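Local coordinates for enterobactin synthetase component F-related protein (Vibrio cholerae serotype O1, PDB 4OXI) that probably activates glycine as an ATP-dependent ligase, forming glycyl-adenylate in an adenylation domain related to those of nonribosomal peptide synthetases, at residues A[363-366]-A[367-371]; A[260-263]-A[264-268]. One frame throughout, in Å; residues are numbered along the deposited sequence.

Interaction 1. Residues A[363-366]-A[367-371]; sequences TECT and IAVTY. With GAP (glycyl-adenosine-5'-phosphate), chain B.
Cys365 and Val369 meet through their tips, SG of Cys365 lying 4.2 Å from CG2 of Val369, in the tight loop that leads from strand 356-360 to strand 370-373. The loop starts with a 3-10 turn, in which Thr366 N is bonded to Thr363 O at 3.1 Å. Because chi1 of Thr363 is -59°, its OG1 stands beside its own backbone N. Both donate hydrogen bonds to one phosphate oxygen of the bound adenylate, GAP O1A, N and OG1 of Thr363 each 3.0 Å from it; the bond from N is fairly straight (159°). Threonine suits the place, with a short hydroxyl for the phosphate and a side chain that also touches Met220 and Ile232. Further on, Thr366 CG2 and Ile367 CG1 are 4.1 Å apart where the two branched side chains cross obliquely, packed against Tyr218 and Tyr242; the hydroxyl of Thr366 is satisfied by the backbone carbonyl O of Gln423. Ile367 has a positive phi of 75°, unusual for a branched residue, and its O accepts a hydrogen bond from GAP N (2.7 Å). Beyond it, Val369 and Thr370 sit together opposite Tyr360, so strand 370-373 begins with a classic beta bulge. The phosphate-gripping threonine followed by Glu364 closes the NxYGPTE (A5) motif of adenylation domains.

Interaction 2. Residues A[260-263]-A[264-268]; sequences QYSD and LTFDL. With GAP (glycyl-adenosine-5'-phosphate), chain B.
Asp263 O is approached by two donors: Phe266 N bonds to it at 3.0 Å, closing a type I beta turn, and the hydroxyl of Ser269 adds a weak bond. The turn leads into the FDxS sequence, the A4 core motif of adenylation domains. Before it, Gln260 bends its amide back so that NE2 meets Ser262 O at 2.9 Å, nearly straight (168°), in the carbonyl plane and on a lone pair. Asp272 takes a second bond from NE2 and Tyr111 pairs with OE1, so glutamine serves here as donor and acceptor at once. Ser262 is small enough for its OG to rest 3.3 Å from Leu268 CB. Leu268 CG in turn sits over one face of the Phe266 ring, offset toward the rim. With chi1 at -168°, Phe266 carries that ring away from its own N toward the ligand, its edge taking the glycyl carbonyl O in plane, 3.4 Å from CZ, while CE1 comes within 3.3 Å of GAP O2A. Asp267 supplies a carboxylate well matched to an amino group, which is probably charged: its OD1 accepts a hydrogen bond from GAP N (2.7 Å), and Leu268 CD2 lies 3.9 Å from GAP CA.

Overall arrangement
Interaction 2 precedes interaction 1 along the chain, and their centres are about 14 Å apart, yet they converge on the glycyl-adenylate. The ligand's amino group is bonded from both, by a side-chain carboxylate of 264-268 and a backbone carbonyl of 367-371. The two loops also touch each other directly. The second carboxylate oxygen of Asp267, OD2, lies 3.0 Å from Ile367 N, at best a weak bond that may help orient the acid. It also packs 3.3 Å from Thr363 CA, while Ile367 CG2 and Leu268 CD2 meet at 4.2 Å near the glycyl end. Asp452, Lys472 and Arg477 hold the ligand too, and Arg477 also bridges to Glu364.

Interaction 1. Residues A[363-366]-A[367-371]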
loop_
_atom_site.group_PDB
_atom_site.type_symbol
_atom_site.label_atom_id
_atom_site.label_comp_id
_atom_site.label_asym_id
_atom_site.label_seq_id
_atom_site.Cartn_x
_atom_site.Cartn_y
_atom_site.Cartn_z
ATOM N N THR A 363 -1.105 -7.011 2.331
ATOM C CA THR A 363 -1.820 -5.933 2.988
ATOM C C THR A 363 -2.571 -6.469 4.197
ATOM O O THR A 363 -2.707 -5.775 5.213
ATOM C CB THR A 363 -2.785 -5.265 1.993
ATOM O OG1 THR A 363 -2.023 -4.764 0.880
ATOM C CG2 THR A 363 -3.568 -4.112 2.649
ATOM N N GLU A 364 -3.032 -7.715 4.093
ATOM C CA GLU A 364 -3.791 -8.369 5.169
ATOM C C GLU A 364 -2.989 -8.513 6.472
ATOM O O GLU A 364 -3.560 -8.720 7.548
ATOM C CB GLU A 364 -4.283 -9.746 4.704
ATOM C CG GLU A 364 -5.468 -9.703 3.719
ATOM C CD GLU A 364 -5.047 -9.557 2.243
ATOM O OE1 GLU A 364 -3.880 -9.179 1.976
ATOM O OE2 GLU A 364 -5.882 -9.841 1.341
ATOM N N CYS A 365 -1.665 -8.417 6.379
ATOM C CA CYS A 365 -0.833 -8.540 7.565
ATOM C C CYS A 365 0.022 -7.288 7.794
ATOM O O CYS A 365 1.152 -7.393 8.275
ATOM C CB CYS A 365 0.055 -9.792 7.502
ATOM S SG CYS A 365 0.542 -10.428 9.160
ATOM N N THR A 366 -0.528 -6.125 7.448
ATOM C CA THR A 366 0.085 -4.822 7.737
ATOM C C THR A 366 1.474 -4.650 7.121
ATOM O O THR A 366 2.493 -4.746 7.813
ATOM C CB THR A 366 0.112 -4.536 9.259
ATOM O OG1 THR A 366 -1.197 -4.762 9.790
ATOM C CG2 THR A 366 0.500 -3.082 9.546
ATOM N N ILE A 367 1.487 -4.386 5.815
ATOM C CA ILE A 367 2.677 -3.957 5.059
ATOM C C ILE A 367 3.716 -5.056 4.772
ATOM O O ILE A 367 3.749 -5.609 3.668
ATOM C CB ILE A 367 3.337 -2.733 5.695
ATOM C CG1 ILE A 367 2.274 -1.690 6.075
ATOM C CG2 ILE A 367 4.382 -2.147 4.753
ATOM C CD1 ILE A 367 2.852 -0.473 6.825
ATOM N N ALA A 368 4.568 -5.371 5.743
ATOM C CA ALA A 368 5.525 -6.458 5.567
ATOM C C ALA A 368 5.630 -7.243 6.855
ATOM O O ALA A 368 5.541 -6.659 7.941
ATOM C CB ALA A 368 6.903 -5.912 5.163
ATOM N N VAL A 369 5.863 -8.549 6.749
ATOM C CA VAL A 369 5.960 -9.385 7.943
ATOM C C VAL A 369 7.316 -10.086 8.055
ATOM O O VAL A 369 7.706 -10.532 9.135
ATOM C CB VAL A 369 4.784 -10.404 8.028
ATOM C CG1 VAL A 369 4.897 -11.444 6.943
ATOM C CG2 VAL A 369 4.724 -11.059 9.396
ATOM N N THR A 370 8.044 -10.177 6.944
ATOM C CA THR A 370 9.411 -10.667 6.997
ATOM C C THR A 370 10.341 -9.728 6.262
ATOM O O THR A 370 9.899 -8.860 5.494
ATOM C CB THR A 370 9.571 -12.051 6.346
ATOM O OG1 THR A 370 9.482 -11.910 4.922
ATOM C CG2 THR A 370 8.504 -13.037 6.852
ATOM N N TYR A 371 11.635 -9.933 6.474
ATOM C CA TYR A 371 12.666 -9.115 5.851
ATOM C C TYR A 371 13.931 -9.946 5.694
ATOM O O TYR A 371 14.146 -10.922 6.420
ATOM C CB TYR A 371 12.993 -7.912 6.727
ATOM C CG TYR A 371 13.874 -8.281 7.901
ATOM C CD1 TYR A 371 15.240 -8.020 7.881
ATOM C CD2 TYR A 371 13.341 -8.902 9.028
ATOM C CE1 TYR A 371 16.053 -8.366 8.949
ATOM C CE2 TYR A 371 14.151 -9.254 10.102
ATOM C CZ TYR A 371 15.504 -8.978 10.054
ATOM O OH TYR A 371 16.312 -9.312 11.112
HETATM N N GAP B . 2.208 -4.903 1.594
HETATM C CA GAP B . 3.191 -5.004 0.476
HETATM C C GAP B . 2.462 -5.607 -0.709
HETATM O O GAP B . 2.994 -5.786 -1.789
HETATM P PA GAP B . 0.041 -6.580 -1.576
HETATM O O1A GAP B . -1.091 -7.086 -0.717
HETATM O O2A GAP B . -0.216 -5.568 -2.680
HETATM O O3A GAP B . 1.076 -5.985 -0.505
HETATM C "C5'" GAP B . 0.961 -9.025 -1.355
HETATM O "O5'" GAP B . 0.758 -7.883 -2.188
HETATM C "C4'" GAP B . 1.589 -10.128 -2.183
HETATM O "O4'" GAP B . 2.729 -9.611 -2.875
HETATM C "C3'" GAP B . 2.162 -11.251 -1.347
HETATM O "O3'" GAP B . 1.152 -12.195 -0.990
HETATM C "C2'" GAP B . 3.223 -11.824 -2.271
HETATM O "O2'" GAP B . 2.620 -12.611 -3.285
HETATM C "C1'" GAP B . 3.726 -10.621 -3.025
HETATM N N9 GAP B . 4.980 -10.142 -2.402
HETATM C C8 GAP B . 5.080 -9.141 -1.507
HETATM N N7 GAP B . 6.370 -8.936 -1.144
HETATM C C5 GAP B . 7.120 -9.839 -1.813
HETATM C C6 GAP B . 8.556 -10.181 -1.876
HETATM N N6 GAP B . 9.472 -9.481 -1.153
HETATM N N1 GAP B . 8.917 -11.197 -2.695
HETATM C C2 GAP B . 8.016 -11.890 -3.428
HETATM N N3 GAP B . 6.695 -11.627 -3.412
HETATM C C4 GAP B . 6.199 -10.629 -2.642
#

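Interaction 2. Residues A[260-263]-A[264-268]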
loop_
_atom_site.group_PDB
_atom_site.type_symbol
_atom_site.label_atom_id
_atom_site.label_comp_id
_atom_site.label_asym_id
_atom_site.label_seq_id
_atom_site.Cartn_x
_atom_site.Cartn_y
_atom_site.Cartn_z
ATOM N N GLN A 260 8.721 9.118 -0.702
ATOM C CA GLN A 260 7.332 8.668 -0.682
ATOM C C GLN A 260 6.920 8.358 -2.127
ATOM O O GLN A 260 6.300 9.178 -2.797
ATOM C CB GLN A 260 6.422 9.740 -0.067
ATOM C CG GLN A 260 5.170 9.193 0.601
ATOM C CD GLN A 260 4.185 8.592 -0.392
ATOM O OE1 GLN A 260 3.318 9.294 -0.922
ATOM N NE2 GLN A 260 4.317 7.293 -0.653
ATOM N N TYR A 261 7.282 7.175 -2.605
ATOM C CA TYR A 261 7.019 6.797 -3.988
ATOM C C TYR A 261 5.619 6.199 -4.243
ATOM O O TYR A 261 4.937 6.600 -5.179
ATOM C CB TYR A 261 8.100 5.818 -4.449
ATOM C CG TYR A 261 7.875 5.227 -5.822
ATOM C CD1 TYR A 261 8.349 5.861 -6.970
ATOM C CD2 TYR A 261 7.213 4.020 -5.967
ATOM C CE1 TYR A 261 8.159 5.289 -8.231
ATOM C CE2 TYR A 261 7.010 3.453 -7.216
ATOM C CZ TYR A 261 7.477 4.082 -8.336
ATOM O OH TYR A 261 7.261 3.478 -9.559
ATOM N N SER A 262 5.198 5.239 -3.419
ATOM C CA SER A 262 3.966 4.487 -3.675
ATOM C C SER A 262 2.686 5.332 -3.564
ATOM O O SER A 262 2.635 6.293 -2.791
ATOM C CB SER A 262 3.879 3.309 -2.705
ATOM O OG SER A 262 5.024 2.473 -2.803
ATOM N N ASP A 263 1.655 4.966 -4.331
ATOM C CA ASP A 263 0.328 5.571 -4.185
ATOM C C ASP A 263 -0.194 5.376 -2.758
ATOM O O ASP A 263 0.134 4.380 -2.097
ATOM C CB ASP A 263 -0.660 4.943 -5.188
ATOM C CG ASP A 263 -0.293 5.236 -6.661
ATOM O OD1 ASP A 263 0.310 6.304 -6.955
ATOM O OD2 ASP A 263 -0.614 4.393 -7.531
ATOM N N LEU A 264 -0.993 6.329 -2.282
ATOM C CA LEU A 264 -1.568 6.280 -0.932
ATOM C C LEU A 264 -2.537 5.109 -0.742
ATOM O O LEU A 264 -2.820 4.715 0.383
ATOM C CB LEU A 264 -2.265 7.607 -0.596
ATOM C CG LEU A 264 -1.303 8.805 -0.497
ATOM C CD1 LEU A 264 -2.060 10.111 -0.338
ATOM C CD2 LEU A 264 -0.332 8.637 0.659
ATOM N N THR A 265 -3.052 4.560 -1.838
ATOM C CA THR A 265 -3.909 3.373 -1.770
ATOM C C THR A 265 -3.113 2.083 -1.569
ATOM O O THR A 265 -3.706 1.026 -1.390
ATOM C CB THR A 265 -4.732 3.188 -3.074
ATOM O OG1 THR A 265 -3.868 3.342 -4.208
ATOM C CG2 THR A 265 -5.880 4.206 -3.157
ATOM N N PHE A 266 -1.783 2.163 -1.648
ATOM C CA PHE A 266 -0.900 0.989 -1.493
ATOM C C PHE A 266 -0.257 1.130 -0.114
ATOM O O PHE A 266 0.217 2.229 0.235
ATOM C CB PHE A 266 0.188 1.021 -2.582
ATOM C CG PHE A 266 0.988 -0.255 -2.715
ATOM C CD1 PHE A 266 0.564 -1.446 -2.122
ATOM C CD2 PHE A 266 2.179 -0.266 -3.440
ATOM C CE1 PHE A 266 1.310 -2.626 -2.246
ATOM C CE2 PHE A 266 2.934 -1.443 -3.573
ATOM C CZ PHE A 266 2.495 -2.622 -2.976
ATOM N N ASP A 267 -0.239 0.058 0.681
ATOM C CA ASP A 267 0.217 0.212 2.063
ATOM C C ASP A 267 1.713 0.526 2.246
ATOM O O ASP A 267 2.127 0.907 3.336
ATOM C CB ASP A 267 -0.270 -0.920 2.988
ATOM C CG ASP A 267 0.400 -2.258 2.705
ATOM O OD1 ASP A 267 1.285 -2.338 1.818
ATOM O OD2 ASP A 267 0.045 -3.242 3.403
ATOM N N LEU A 268 2.512 0.402 1.186
ATOM C CA LEU A 268 3.898 0.886 1.237
ATOM C C LEU A 268 3.960 2.368 1.584
ATOM O O LEU A 268 4.939 2.825 2.184
ATOM C CB LEU A 268 4.628 0.648 -0.081
ATOM C CG LEU A 268 4.819 -0.814 -0.519
ATOM C CD1 LEU A 268 5.859 -0.889 -1.631
ATOM C CD2 LEU A 268 5.235 -1.696 0.652
HETATM N N GAP B . 2.208 -4.903 1.594
HETATM C CA GAP B . 3.191 -5.004 0.476
HETATM C C GAP B . 2.462 -5.607 -0.709
HETATM O O GAP B . 2.994 -5.786 -1.789
HETATM P PA GAP B . 0.041 -6.580 -1.576
HETATM O O1A GAP B . -1.091 -7.086 -0.717
HETATM O O2A GAP B . -0.216 -5.568 -2.680
HETATM O O3A GAP B . 1.076 -5.985 -0.505
HETATM C "C5'" GAP B . 0.961 -9.025 -1.355
HETATM O "O5'" GAP B . 0.758 -7.883 -2.188
HETATM C "C4'" GAP B . 1.589 -10.128 -2.183
HETATM O "O4'" GAP B . 2.729 -9.611 -2.875
HETATM C "C3'" GAP B . 2.162 -11.251 -1.347
HETATM O "O3'" GAP B . 1.152 -12.195 -0.990
HETATM C "C2'" GAP B . 3.223 -11.824 -2.271
HETATM O "O2'" GAP B . 2.620 -12.611 -3.285
HETATM C "C1'" GAP B . 3.726 -10.621 -3.025
HETATM N N9 GAP B . 4.980 -10.142 -2.402
HETATM C C8 GAP B . 5.080 -9.141 -1.507
HETATM N N7 GAP B . 6.370 -8.936 -1.144
HETATM C C5 GAP B . 7.120 -9.839 -1.813
HETATM C C6 GAP B . 8.556 -10.181 -1.876
HETATM N N6 GAP B . 9.472 -9.481 -1.153
HETATM N N1 GAP B . 8.917 -11.197 -2.695
HETATM C C2 GAP B . 8.016 -11.890 -3.428
HETATM N N3 GAP B . 6.695 -11.627 -3.412
HETATM C C4 GAP B . 6.199 -10.629 -2.642
#